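Local coordinates for protein BlEst2 (Bacillus licheniformis, PDB 6WPX) that probably hydrolyses ester bonds as a lipase or esterase and carries a C-terminal domain with autoinhibitory effects, at residues Y202-G207 / A244-T249; D231-E236 / W252-I257; S159-W164 / S448-L453. All coordinates share one frame; numbering follows the deposited sequence.

Contact 1 (Y202-G207 / A244-T249)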
ATOM      1  N   TYR A 202      14.425   6.896  15.141  1.00 21.69           N
ATOM      2  CA  TYR A 202      13.246   6.273  14.521  1.00 19.33           C
ATOM      3  C   TYR A 202      13.008   4.873  15.014  1.00 19.87           C
ATOM      4  O   TYR A 202      13.953   4.104  15.213  1.00 19.30           O
ATOM      5  CB  TYR A 202      13.373   6.236  12.987  1.00 21.21           C
ATOM      6  CG  TYR A 202      13.311   7.607  12.371  1.00 25.06           C
ATOM      7  CD1 TYR A 202      12.094   8.179  12.021  1.00 27.95           C
ATOM      8  CD2 TYR A 202      14.468   8.357  12.174  1.00 26.70           C
ATOM      9  CE1 TYR A 202      12.025   9.476  11.521  1.00 32.44           C
ATOM     10  CE2 TYR A 202      14.415   9.645  11.653  1.00 28.29           C
ATOM     11  CZ  TYR A 202      13.193  10.198  11.319  1.00 37.92           C
ATOM     12  OH  TYR A 202      13.141  11.460  10.798  1.00 43.35           O
ATOM     13  N   PHE A 203      11.720   4.548  15.182  1.00 15.43           N
ATOM     14  CA  PHE A 203      11.213   3.231  15.564  1.00 14.22           C
ATOM     15  C   PHE A 203      10.096   2.896  14.618  1.00 17.47           C
ATOM     16  O   PHE A 203       9.259   3.753  14.317  1.00 17.32           O
ATOM     17  CB  PHE A 203      10.648   3.232  16.985  1.00 14.90           C
ATOM     18  CG  PHE A 203      11.663   3.428  18.074  1.00 16.52           C
ATOM     19  CD1 PHE A 203      12.091   4.700  18.424  1.00 18.65           C
ATOM     20  CD2 PHE A 203      12.184   2.337  18.767  1.00 18.26           C
ATOM     21  CE1 PHE A 203      13.026   4.879  19.451  1.00 20.56           C
ATOM     22  CE2 PHE A 203      13.106   2.519  19.795  1.00 21.23           C
ATOM     23  CZ  PHE A 203      13.524   3.787  20.128  1.00 19.82           C
ATOM     24  N   THR A 204      10.040   1.653  14.182  1.00 14.88           N
ATOM     25  CA  THR A 204       8.938   1.244  13.306  1.00 13.97           C
ATOM     26  C   THR A 204       8.244   0.055  13.885  1.00 15.73           C
ATOM     27  O   THR A 204       8.884  -0.836  14.443  1.00 17.71           O
ATOM     28  CB  THR A 204       9.380   0.957  11.855  1.00 16.81           C
ATOM     29  OG1 THR A 204      10.121  -0.252  11.825  1.00 17.65           O
ATOM     30  CG2 THR A 204      10.173   2.115  11.206  1.00 14.64           C
ATOM     31  N   LEU A 205       6.933   0.061  13.776  1.00 11.43           N
ATOM     32  CA  LEU A 205       6.074  -1.058  14.136  1.00 11.25           C
ATOM     33  C   LEU A 205       5.391  -1.464  12.841  1.00 13.18           C
ATOM     34  O   LEU A 205       5.101  -0.612  11.990  1.00 11.37           O
ATOM     35  CB  LEU A 205       5.009  -0.691  15.182  1.00 11.18           C
ATOM     36  CG  LEU A 205       5.390  -0.960  16.649  1.00 16.83           C
ATOM     37  CD1 LEU A 205       6.496  -0.010  17.094  1.00 17.46           C
ATOM     38  CD2 LEU A 205       4.163  -0.779  17.569  1.00 16.03           C
ATOM     39  N   ALA A 206       5.164  -2.756  12.684  1.00 12.05           N
ATOM     40  CA  ALA A 206       4.458  -3.279  11.515  1.00 12.80           C
ATOM     41  C   ALA A 206       3.623  -4.459  11.950  1.00 15.24           C
ATOM     42  O   ALA A 206       3.980  -5.152  12.907  1.00 13.56           O
ATOM     43  CB  ALA A 206       5.448  -3.695  10.430  1.00 14.36           C
ATOM     44  N   GLY A 207       2.513  -4.669  11.261  1.00 13.21           N
ATOM     45  CA  GLY A 207       1.632  -5.799  11.533  1.00 13.91           C
ATOM     46  C   GLY A 207       1.781  -6.897  10.490  1.00 17.07           C
ATOM     47  O   GLY A 207       2.235  -6.635   9.367  1.00 15.13           O
ATOM     48  N   ALA A 244      16.459   2.572  11.457  1.00 23.32           N
ATOM     49  CA  ALA A 244      15.525   2.594  12.577  1.00 21.47           C
ATOM     50  C   ALA A 244      15.636   1.353  13.452  1.00 24.97           C
ATOM     51  O   ALA A 244      16.213   0.336  13.044  1.00 24.88           O
ATOM     52  CB  ALA A 244      14.098   2.701  12.048  1.00 20.70           C
ATOM     53  N   THR A 245      15.049   1.430  14.657  1.00 21.32           N
ATOM     54  CA  THR A 245      14.850   0.260  15.490  1.00 19.71           C
ATOM     55  C   THR A 245      13.572  -0.302  14.885  1.00 22.69           C
ATOM     56  O   THR A 245      12.502   0.299  14.986  1.00 20.94           O
ATOM     57  CB  THR A 245      14.674   0.604  16.958  1.00 24.04           C
ATOM     58  OG1 THR A 245      15.904   1.120  17.449  1.00 24.68           O
ATOM     59  CG2 THR A 245      14.270  -0.619  17.782  1.00 18.64           C
ATOM     60  N   ASN A 246      13.712  -1.391  14.147  1.00 18.91           N
ATOM     61  CA  ASN A 246      12.583  -1.992  13.457  1.00 17.29           C
ATOM     62  C   ASN A 246      12.052  -3.105  14.337  1.00 22.05           C
ATOM     63  O   ASN A 246      12.627  -4.199  14.391  1.00 21.94           O
ATOM     64  CB  ASN A 246      13.032  -2.479  12.080  1.00 16.91           C
ATOM     65  CG  ASN A 246      13.423  -1.337  11.191  1.00 29.52           C
ATOM     66  OD1 ASN A 246      12.615  -0.450  10.896  1.00 18.63           O
ATOM     67  ND2 ASN A 246      14.653  -1.349  10.708  1.00 19.50           N
ATOM     68  N   LEU A 247      10.990  -2.802  15.089  1.00 18.24           N
ATOM     69  CA  LEU A 247      10.438  -3.774  16.020  1.00 18.36           C
ATOM     70  C   LEU A 247       9.778  -4.952  15.304  1.00 21.39           C
ATOM     71  O   LEU A 247       8.995  -4.761  14.367  1.00 21.01           O
ATOM     72  CB  LEU A 247       9.450  -3.100  16.993  1.00 17.62           C
ATOM     73  CG  LEU A 247       8.986  -3.966  18.153  1.00 23.39           C
ATOM     74  CD1 LEU A 247      10.158  -4.277  19.100  1.00 24.21           C
ATOM     75  CD2 LEU A 247       7.765  -3.338  18.867  1.00 23.16           C
ATOM     76  N   ASP A 248      10.099  -6.159  15.764  1.00 16.95           N
ATOM     77  CA  ASP A 248       9.544  -7.417  15.278  1.00 16.69           C
ATOM     78  C   ASP A 248       8.044  -7.259  15.077  1.00 18.18           C
ATOM     79  O   ASP A 248       7.331  -6.661  15.897  1.00 13.04           O
ATOM     80  CB  ASP A 248       9.843  -8.564  16.265  1.00 19.39           C
ATOM     81  CG  ASP A 248       9.494  -9.955  15.753  1.00 30.62           C
ATOM     82  OD1 ASP A 248       9.627 -10.194  14.534  1.00 32.65           O
ATOM     83  OD2 ASP A 248       9.136 -10.814  16.577  1.00 31.60           O
ATOM     84  N   THR A 249       7.595  -7.709  13.915  1.00 15.33           N
ATOM     85  CA  THR A 249       6.212  -7.606  13.488  1.00 15.70           C
ATOM     86  C   THR A 249       5.260  -8.133  14.569  1.00 20.29           C
ATOM     87  O   THR A 249       5.554  -9.132  15.222  1.00 18.96           O
ATOM     88  CB  THR A 249       6.099  -8.320  12.124  1.00 22.34           C
ATOM     89  OG1 THR A 249       7.147  -7.832  11.285  1.00 29.01           O
ATOM     90  CG2 THR A 249       4.903  -7.953  11.426  1.00 14.92           C
TER
HETATM   91  O   HOH W   1       6.346  -4.158  15.133  1.00 16.61           O

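Contact 2 (D231-E236 / W252-I257)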
ATOM      1  N   ASP A 231       0.025  -6.242   6.640  1.00 10.50           N
ATOM      2  CA  ASP A 231      -1.079  -6.006   7.572  1.00  9.72           C
ATOM      3  C   ASP A 231      -2.407  -5.724   6.811  1.00 15.91           C
ATOM      4  O   ASP A 231      -3.328  -5.154   7.390  1.00 15.48           O
ATOM      5  CB  ASP A 231      -0.738  -4.838   8.522  1.00  8.00           C
ATOM      6  CG  ASP A 231      -0.657  -3.469   7.848  1.00 17.22           C
ATOM      7  OD1 ASP A 231      -0.923  -3.380   6.623  1.00 16.77           O
ATOM      8  OD2 ASP A 231      -0.382  -2.490   8.542  1.00 21.57           O
ATOM      9  N   GLY A 232      -2.460  -6.089   5.522  1.00 14.47           N
ATOM     10  CA  GLY A 232      -3.631  -5.836   4.688  1.00 14.76           C
ATOM     11  C   GLY A 232      -3.489  -4.563   3.871  1.00 17.53           C
ATOM     12  O   GLY A 232      -4.202  -4.383   2.880  1.00 14.15           O
ATOM     13  N   ALA A 233      -2.540  -3.679   4.243  1.00 12.50           N
ATOM     14  CA  ALA A 233      -2.344  -2.434   3.491  1.00 12.96           C
ATOM     15  C   ALA A 233      -0.889  -2.159   3.210  1.00 14.08           C
ATOM     16  O   ALA A 233      -0.583  -1.460   2.262  1.00 12.88           O
ATOM     17  CB  ALA A 233      -2.953  -1.263   4.254  1.00 14.17           C
ATOM     18  N   VAL A 234       0.011  -2.628   4.087  1.00 11.85           N
ATOM     19  CA  VAL A 234       1.436  -2.333   3.953  1.00 11.94           C
ATOM     20  C   VAL A 234       2.197  -3.609   4.228  1.00 13.90           C
ATOM     21  O   VAL A 234       1.854  -4.314   5.181  1.00 13.23           O
ATOM     22  CB  VAL A 234       1.890  -1.185   4.928  1.00 15.38           C
ATOM     23  CG1 VAL A 234       3.361  -0.836   4.719  1.00 14.57           C
ATOM     24  CG2 VAL A 234       1.019   0.071   4.787  1.00 15.32           C
ATOM     25  N   THR A 235       3.244  -3.894   3.437  1.00 11.87           N
ATOM     26  CA  THR A 235       4.089  -5.080   3.692  1.00 11.70           C
ATOM     27  C   THR A 235       5.075  -4.777   4.814  1.00 14.33           C
ATOM     28  O   THR A 235       5.500  -3.641   4.963  1.00 12.36           O
ATOM     29  CB  THR A 235       4.808  -5.561   2.439  1.00 18.80           C
ATOM     30  OG1 THR A 235       5.775  -4.582   2.087  1.00 21.32           O
ATOM     31  CG2 THR A 235       3.835  -5.852   1.262  1.00 15.23           C
ATOM     32  N   GLU A 236       5.446  -5.802   5.592  1.00 12.83           N
ATOM     33  CA  GLU A 236       6.378  -5.619   6.705  1.00 13.04           C
ATOM     34  C   GLU A 236       7.692  -4.986   6.177  1.00 17.79           C
ATOM     35  O   GLU A 236       8.208  -4.045   6.782  1.00 16.63           O
ATOM     36  CB  GLU A 236       6.622  -6.974   7.405  1.00 14.91           C
ATOM     37  CG  GLU A 236       7.710  -6.934   8.465  1.00 25.36           C
ATOM     38  CD  GLU A 236       9.140  -7.143   8.000  1.00 37.98           C
ATOM     39  OE1 GLU A 236      10.066  -6.720   8.719  1.00 12.85           O
ATOM     40  OE2 GLU A 236       9.339  -7.711   6.903  1.00 39.17           O
ATOM     41  N   TRP A 252      -1.022  -7.510  14.295  1.00 16.24           N
ATOM     42  CA  TRP A 252      -1.955  -6.431  14.042  1.00 15.53           C
ATOM     43  C   TRP A 252      -2.226  -6.342  12.564  1.00 17.96           C
ATOM     44  O   TRP A 252      -1.371  -6.676  11.754  1.00 15.80           O
ATOM     45  CB  TRP A 252      -1.384  -5.069  14.528  1.00 13.58           C
ATOM     46  CG  TRP A 252      -0.743  -5.124  15.886  1.00 14.59           C
ATOM     47  CD1 TRP A 252      -1.334  -5.491  17.061  1.00 18.33           C
ATOM     48  CD2 TRP A 252       0.637  -4.876  16.190  1.00 14.43           C
ATOM     49  NE1 TRP A 252      -0.405  -5.485  18.086  1.00 17.19           N
ATOM     50  CE2 TRP A 252       0.816  -5.121  17.574  1.00 19.06           C
ATOM     51  CE3 TRP A 252       1.747  -4.465  15.426  1.00 15.08           C
ATOM     52  CZ2 TRP A 252       2.057  -4.955  18.206  1.00 18.40           C
ATOM     53  CZ3 TRP A 252       2.963  -4.278  16.059  1.00 15.84           C
ATOM     54  CH2 TRP A 252       3.118  -4.549  17.422  1.00 16.98           C
ATOM     55  N   ASP A 253      -3.424  -5.878  12.219  1.00 14.02           N
ATOM     56  CA  ASP A 253      -3.738  -5.594  10.844  1.00 13.95           C
ATOM     57  C   ASP A 253      -3.650  -4.077  10.770  1.00 18.09           C
ATOM     58  O   ASP A 253      -3.423  -3.418  11.805  1.00 15.18           O
ATOM     59  CB  ASP A 253      -5.103  -6.172  10.395  1.00 14.95           C
ATOM     60  CG  ASP A 253      -6.326  -5.699  11.165  1.00 19.22           C
ATOM     61  OD1 ASP A 253      -6.458  -4.493  11.376  1.00 18.67           O
ATOM     62  OD2 ASP A 253      -7.194  -6.533  11.458  1.00 31.22           O
ATOM     63  N   HIS A 254      -3.832  -3.512   9.577  1.00 14.09           N
ATOM     64  CA  HIS A 254      -3.716  -2.065   9.404  1.00 13.05           C
ATOM     65  C   HIS A 254      -4.697  -1.250  10.250  1.00 16.60           C
ATOM     66  O   HIS A 254      -4.376  -0.125  10.573  1.00 14.49           O
ATOM     67  CB  HIS A 254      -3.829  -1.681   7.923  1.00 13.27           C
ATOM     68  CG  HIS A 254      -3.127  -0.408   7.611  1.00 16.67           C
ATOM     69  ND1 HIS A 254      -1.736  -0.270   7.796  1.00 19.20           N
ATOM     70  CD2 HIS A 254      -3.621   0.745   7.121  1.00 17.58           C
ATOM     71  CE1 HIS A 254      -1.460   0.962   7.423  1.00 17.89           C
ATOM     72  NE2 HIS A 254      -2.565   1.615   7.039  1.00 18.05           N
ATOM     73  N   PHE A 255      -5.862  -1.808  10.611  1.00 14.64           N
ATOM     74  CA  PHE A 255      -6.811  -1.073  11.456  1.00 16.19           C
ATOM     75  C   PHE A 255      -6.500  -1.262  12.937  1.00 17.02           C
ATOM     76  O   PHE A 255      -6.553  -0.305  13.684  1.00 18.49           O
ATOM     77  CB  PHE A 255      -8.276  -1.481  11.174  1.00 19.35           C
ATOM     78  CG  PHE A 255      -8.751  -1.304   9.749  1.00 21.33           C
ATOM     79  CD1 PHE A 255      -8.272  -0.265   8.960  1.00 24.28           C
ATOM     80  CD2 PHE A 255      -9.726  -2.133   9.220  1.00 23.96           C
ATOM     81  CE1 PHE A 255      -8.722  -0.093   7.649  1.00 24.57           C
ATOM     82  CE2 PHE A 255     -10.193  -1.945   7.915  1.00 25.67           C
ATOM     83  CZ  PHE A 255      -9.680  -0.932   7.140  1.00 22.88           C
ATOM     84  N   SER A 256      -6.181  -2.487  13.362  1.00 11.52           N
ATOM     85  CA  SER A 256      -5.945  -2.760  14.774  1.00 13.72           C
ATOM     86  C   SER A 256      -4.632  -2.150  15.350  1.00 18.02           C
ATOM     87  O   SER A 256      -4.516  -1.982  16.566  1.00 17.57           O
ATOM     88  CB  SER A 256      -6.017  -4.260  15.049  1.00 14.59           C
ATOM     89  OG  SER A 256      -4.831  -4.905  14.624  1.00 16.35           O
ATOM     90  N   ILE A 257      -3.654  -1.859  14.487  1.00 14.11           N
ATOM     91  CA  ILE A 257      -2.340  -1.335  14.892  1.00 12.76           C
ATOM     92  C   ILE A 257      -2.428   0.050  15.581  1.00 17.01           C
ATOM     93  O   ILE A 257      -1.492   0.442  16.269  1.00 17.75           O
ATOM     94  CB  ILE A 257      -1.332  -1.344  13.707  1.00 13.64           C
ATOM     95  CG1 ILE A 257       0.135  -1.355  14.220  1.00 12.66           C
ATOM     96  CG2 ILE A 257      -1.605  -0.186  12.704  1.00 12.88           C
ATOM     97  CD1 ILE A 257       1.200  -1.541  13.104  1.00 14.44           C
TER

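Contact 3 (S159-W164 / S448-L453)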
ATOM      1  N   SER A 159      -2.198   1.982 -11.953  1.00 15.10           N
ATOM      2  CA  SER A 159      -1.892   1.158 -13.132  1.00 14.67           C
ATOM      3  C   SER A 159      -2.976   1.222 -14.192  1.00 18.19           C
ATOM      4  O   SER A 159      -4.082   1.684 -13.918  1.00 18.72           O
ATOM      5  CB  SER A 159      -1.577  -0.279 -12.725  1.00 16.43           C
ATOM      6  OG  SER A 159      -2.764  -0.967 -12.362  1.00 16.92           O
ATOM      7  N   ASN A 160      -2.634   0.826 -15.427  1.00 16.16           N
ATOM      8  CA  ASN A 160      -3.560   0.872 -16.554  1.00 16.39           C
ATOM      9  C   ASN A 160      -4.887   0.183 -16.301  1.00 18.56           C
ATOM     10  O   ASN A 160      -5.909   0.798 -16.539  1.00 19.88           O
ATOM     11  CB  ASN A 160      -2.894   0.316 -17.832  1.00 14.33           C
ATOM     12  CG  ASN A 160      -1.883   1.278 -18.386  1.00 32.15           C
ATOM     13  OD1 ASN A 160      -0.832   1.495 -17.790  1.00 27.49           O
ATOM     14  ND2 ASN A 160      -2.193   1.905 -19.506  1.00 17.82           N
ATOM     15  N   TRP A 161      -4.884  -1.072 -15.844  1.00 14.30           N
ATOM     16  CA  TRP A 161      -6.162  -1.783 -15.644  1.00 15.01           C
ATOM     17  C   TRP A 161      -7.060  -1.143 -14.601  1.00 18.76           C
ATOM     18  O   TRP A 161      -8.267  -1.261 -14.716  1.00 17.78           O
ATOM     19  CB  TRP A 161      -5.971  -3.276 -15.341  1.00 13.19           C
ATOM     20  CG  TRP A 161      -5.392  -4.090 -16.468  1.00 13.43           C
ATOM     21  CD1 TRP A 161      -4.260  -4.857 -16.429  1.00 15.93           C
ATOM     22  CD2 TRP A 161      -5.970  -4.292 -17.772  1.00 14.42           C
ATOM     23  NE1 TRP A 161      -4.068  -5.480 -17.643  1.00 16.12           N
ATOM     24  CE2 TRP A 161      -5.100  -5.144 -18.488  1.00 17.92           C
ATOM     25  CE3 TRP A 161      -7.108  -3.783 -18.425  1.00 16.17           C
ATOM     26  CZ2 TRP A 161      -5.349  -5.528 -19.805  1.00 17.99           C
ATOM     27  CZ3 TRP A 161      -7.346  -4.157 -19.735  1.00 18.64           C
ATOM     28  CH2 TRP A 161      -6.474  -5.019 -20.410  1.00 19.41           C
ATOM     29  N   ALA A 162      -6.474  -0.452 -13.593  1.00 15.41           N
ATOM     30  CA  ALA A 162      -7.198   0.202 -12.491  1.00 14.53           C
ATOM     31  C   ALA A 162      -7.735   1.587 -12.841  1.00 18.99           C
ATOM     32  O   ALA A 162      -8.390   2.192 -12.005  1.00 18.59           O
ATOM     33  CB  ALA A 162      -6.281   0.311 -11.276  1.00 14.87           C
ATOM     34  N   GLY A 163      -7.447   2.072 -14.055  1.00 18.57           N
ATOM     35  CA  GLY A 163      -7.820   3.398 -14.543  1.00 20.15           C
ATOM     36  C   GLY A 163      -9.272   3.779 -14.357  1.00 27.32           C
ATOM     37  O   GLY A 163      -9.581   4.834 -13.781  1.00 27.82           O
ATOM     38  N   TRP A 164     -10.176   2.917 -14.837  1.00 25.06           N
ATOM     39  CA  TRP A 164     -11.616   3.146 -14.761  1.00 26.33           C
ATOM     40  C   TRP A 164     -12.122   3.191 -13.327  1.00 29.73           C
ATOM     41  O   TRP A 164     -12.839   4.119 -12.967  1.00 30.40           O
ATOM     42  CB  TRP A 164     -12.368   2.109 -15.594  1.00 26.36           C
ATOM     43  CG  TRP A 164     -11.970   2.106 -17.044  1.00 27.84           C
ATOM     44  CD1 TRP A 164     -12.521   2.848 -18.045  1.00 31.77           C
ATOM     45  CD2 TRP A 164     -10.916   1.342 -17.645  1.00 27.37           C
ATOM     46  NE1 TRP A 164     -11.909   2.557 -19.244  1.00 30.99           N
ATOM     47  CE2 TRP A 164     -10.910   1.649 -19.025  1.00 31.73           C
ATOM     48  CE3 TRP A 164      -9.964   0.435 -17.150  1.00 27.54           C
ATOM     49  CZ2 TRP A 164      -9.991   1.080 -19.915  1.00 31.43           C
ATOM     50  CZ3 TRP A 164      -9.055  -0.130 -18.034  1.00 29.11           C
ATOM     51  CH2 TRP A 164      -9.081   0.182 -19.398  1.00 30.71           C
ATOM     52  N   SER A 448       3.797   3.872 -14.524  1.00 19.72           N
ATOM     53  CA  SER A 448       3.172   2.647 -14.103  1.00 18.37           C
ATOM     54  C   SER A 448       3.190   1.774 -15.350  1.00 23.14           C
ATOM     55  O   SER A 448       2.699   2.190 -16.382  1.00 23.01           O
ATOM     56  CB  SER A 448       1.763   2.856 -13.582  1.00 16.51           C
ATOM     57  OG  SER A 448       1.295   1.550 -13.300  1.00 14.31           O
ATOM     58  N   VAL A 449       3.837   0.609 -15.279  1.00 20.02           N
ATOM     59  CA  VAL A 449       3.934  -0.293 -16.403  1.00 19.81           C
ATOM     60  C   VAL A 449       3.249  -1.586 -16.076  1.00 21.84           C
ATOM     61  O   VAL A 449       3.537  -2.198 -15.062  1.00 20.34           O
ATOM     62  CB  VAL A 449       5.393  -0.494 -16.896  1.00 26.12           C
ATOM     63  CG1 VAL A 449       5.416  -1.266 -18.211  1.00 25.93           C
ATOM     64  CG2 VAL A 449       6.105   0.850 -17.062  1.00 27.40           C
ATOM     65  N   THR A 450       2.307  -1.975 -16.932  1.00 19.85           N
ATOM     66  CA  THR A 450       1.577  -3.231 -16.826  1.00 18.71           C
ATOM     67  C   THR A 450       2.071  -4.149 -17.925  1.00 21.50           C
ATOM     68  O   THR A 450       1.914  -3.833 -19.099  1.00 19.66           O
ATOM     69  CB  THR A 450       0.066  -3.006 -16.902  1.00 16.75           C
ATOM     70  OG1 THR A 450      -0.345  -2.244 -15.773  1.00 15.51           O
ATOM     71  CG2 THR A 450      -0.698  -4.307 -16.875  1.00 17.74           C
ATOM     72  N   ILE A 451       2.636  -5.298 -17.552  1.00 18.67           N
ATOM     73  CA  ILE A 451       3.138  -6.288 -18.502  1.00 19.69           C
ATOM     74  C   ILE A 451       2.272  -7.522 -18.379  1.00 22.19           C
ATOM     75  O   ILE A 451       2.289  -8.189 -17.341  1.00 19.66           O
ATOM     76  CB  ILE A 451       4.656  -6.607 -18.302  1.00 24.98           C
ATOM     77  CG1 ILE A 451       5.533  -5.328 -18.392  1.00 25.78           C
ATOM     78  CG2 ILE A 451       5.139  -7.682 -19.309  1.00 26.45           C
ATOM     79  CD1 ILE A 451       6.052  -4.898 -17.049  1.00 28.91           C
ATOM     80  N   ASP A 452       1.490  -7.808 -19.421  1.00 19.83           N
ATOM     81  CA  ASP A 452       0.645  -9.001 -19.428  1.00 19.39           C
ATOM     82  C   ASP A 452       1.366 -10.145 -20.108  1.00 25.65           C
ATOM     83  O   ASP A 452       1.681 -10.065 -21.302  1.00 24.17           O
ATOM     84  CB  ASP A 452      -0.729  -8.733 -20.079  1.00 20.06           C
ATOM     85  CG  ASP A 452      -1.723  -8.310 -19.006  1.00 25.43           C
ATOM     86  OD1 ASP A 452      -2.202  -9.202 -18.252  1.00 23.09           O
ATOM     87  OD2 ASP A 452      -1.972  -7.086 -18.872  1.00 26.93           O
ATOM     88  N   LEU A 453       1.650 -11.189 -19.329  1.00 23.38           N
ATOM     89  CA  LEU A 453       2.328 -12.398 -19.758  1.00 24.25           C
ATOM     90  C   LEU A 453       1.353 -13.513 -20.013  1.00 26.63           C
ATOM     91  O   LEU A 453       0.443 -13.742 -19.221  1.00 22.53           O
ATOM     92  CB  LEU A 453       3.331 -12.867 -18.692  1.00 25.79           C
ATOM     93  CG  LEU A 453       4.504 -11.957 -18.341  1.00 32.32           C
ATOM     94  CD1 LEU A 453       5.380 -12.626 -17.312  1.00 34.01           C
ATOM     95  CD2 LEU A 453       5.378 -11.664 -19.567  1.00 35.23           C
TER
HETATM   96  O   HOH W   2      -2.759  -2.689 -14.628  1.00 16.30           O
HETATM   97  O   HOH W   3       0.176   0.363 -15.547  1.00 15.68           O

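Contact 1 (Y202-G207 / A244-T249)
Within residues 202-207 and 244-249, strands 201-205 and 245-246 pair in parallel at Phe-203/Thr-245 and Thr-204/Asn-246, at one margin of the mixed sheet of the alpha/beta-hydrolase fold. The rest of the two segments runs on alongside. Strand 245-246 is the outermost strand there. It follows strand 201-205 through helix 218-224 in a beta-alpha-beta unit. The backbone ladder has three bonds. Thr-245 N donates to Tyr-202 O, Thr-204 N to Thr-245 O and Leu-247 N to Thr-204 O, all at 2.9 to 3.0 Å. Beyond the ladder, water 1 accepts from Ala-206 N and donates to Asp-248 O.

Phe-203 and Thr-245 lie side by side on one face of the sheet. Phe-203 CD2 meets Thr-245 CB at 3.5 Å, and the approach to the ring is oblique. Thr-245 OG1 bonds instead to Lys-201 and to Asn-276 O. On the other face, Thr-204 OG1 donates to Asn-246 OD1 at 2.7 Å. It lies in the amide carbonyl plane, on a lone pair. A chi1 of 72° sets this hydroxyl between the backbone N and the carbonyl carbon, and CG2 lies 4.1 Å from Ala-244 CB. Arg-240 NH1 is a second partner of Thr-204 OG1. Asn-246 ND2 goes to the carbonyls of Leu-241 and Asn-278. Further along, Thr-249 CG2 rests on Ala-206 O at 3.3 Å.

A valine in place of Thr-204 would probably leave Asn-246 OD1 without this donor and Arg-240 NH1 without this acceptor. The buried hydroxyl thus both gives and receives a bond. It links the short edge strand to the sheet by side chain as well as by backbone.

Contact 2 (D231-E236 / W252-I257)
His-254 and Asp-231 meet through hydrogen bonds of both side chain and backbone. His-254 ND1 donates to Asp-231 OD2 at 2.7 Å, and the N-H points almost straight at the oxygen (162°). The oxygen lies in the ring plane, at the edge. Seen from the carboxylate, the donor comes on the syn side, 31° out of the carboxylate plane. The ring and carboxylate planes are 67° apart. Beside this bond, His-254 N donates to Asp-231 O at 2.8 Å.

Two Asx motifs hold the loops in shape. Asp-231 OD1 accepts from Ala-233 N (2.9 Å) and Val-234 N (2.8 Å). The carboxylate is thereby fixed in rotation, with OD2 left for the histidine. Asp-253 OD1 accepts from Phe-255 N and from Ser-256 N (2.8 Å). In return, Ser-256 OG accepts from Asp-253 N (3.0 Å).

Apolar packing steadies the imidazole. Ala-233 CB sits over one ring face in a CH-pi contact, 3.6 Å from the ring centroid. Val-234 CG2 reaches His-254 CE1 obliquely at 3.7 Å. The first torsion of His-254 keeps CG roughly opposite the backbone N and brings the ring onto these groups. Tyr-118 also stacks with the ring.

The loops come before and after strand 245-246. The histidine side chain touches Ser-119, in a Ser-Tyr-Ser-Lys-Gly sequence that resembles the Gly-x-Ser-x-Gly nucleophile elbow. With that serine, the Asp-His pair is consistent with the acid and base of an alpha/beta-hydrolase triad. The amides of Ala-233 and Val-234 hold the carboxylate's rotation, and the carboxylate fixes which way the imidazole ND1 points.

Contact 3 (S159-W164 / S448-L453)
Trp-161 turns the N-H edge of its indole to Asp-452. NE1 donates to Asp-452 OD2 at 2.9 Å, nearly straight (162°). The oxygen lies close to the ring plane and uses its syn lone pair. Ring and carboxylate planes are 74° apart, and the side chains cross obliquely. The other oxygen, OD1, forms a salt bridge with Arg-293 on strand 290-297 and accepts from Thr-466 OG1 on the neighbouring strand 462-473.

Thr-450 crosses the tryptophan side chain at about a right angle. Its CG2 comes obliquely to the ring, 3.6 Å from Trp-161 CD1. Its chi1 of -65° puts CG2 opposite the backbone N, leaving OG1 to face Ser-159 and Asn-160. Two waters fill in there. Water 2 lies 2.7 Å from Thr-450 OG1, donates to Ser-159 OG and accepts from Trp-161 N. Water 3 also lies 2.7 Å from Thr-450 OG1. It bonds Ser-448 OG, accepts from Asn-160 N and donates to Asn-160 OD1 at 2.7 Å. Ser-159 OG is held further by Leu-156 O. Ser-448 OG approaches Ser-159 CA directly, at 3.2 Å.

The turn of residues 160-163, ahead of helix 163-169, thus lies on a face of strand 445-456 lined by Ser-448, Thr-450 and Asp-452. This joins the hydrolase part to a later beta sheet, probably part of the C-terminal domain. The interface is polar and partly water-mediated. One direct bond ends on a carboxylate whose charge Arg-293 would probably offset.

In the fold
Contacts 1 and 2 are neighbours, with centres 13 Å apart, and their segments alternate along the chain. Ala-206 O packs on Trp-252 CZ3 at 3.4 Å, and Gly-207 O on Asp-231 CB at 3.6 Å. The end of 244-249 runs on to 252-257, and 202-207 packs against both loops of contact 2, which carry the probable acid and histidine. Contact 3 stands apart. Its centre is 25 Å from that of contact 2 and 32 Å from that of contact 1. Nearest atoms of contacts 2 and 3 are about 15 Å apart. Contact 3 closes a long loop of chain that encloses both others. It probably joins the hydrolase part to the C-terminal domain, at a distance from the probable active site.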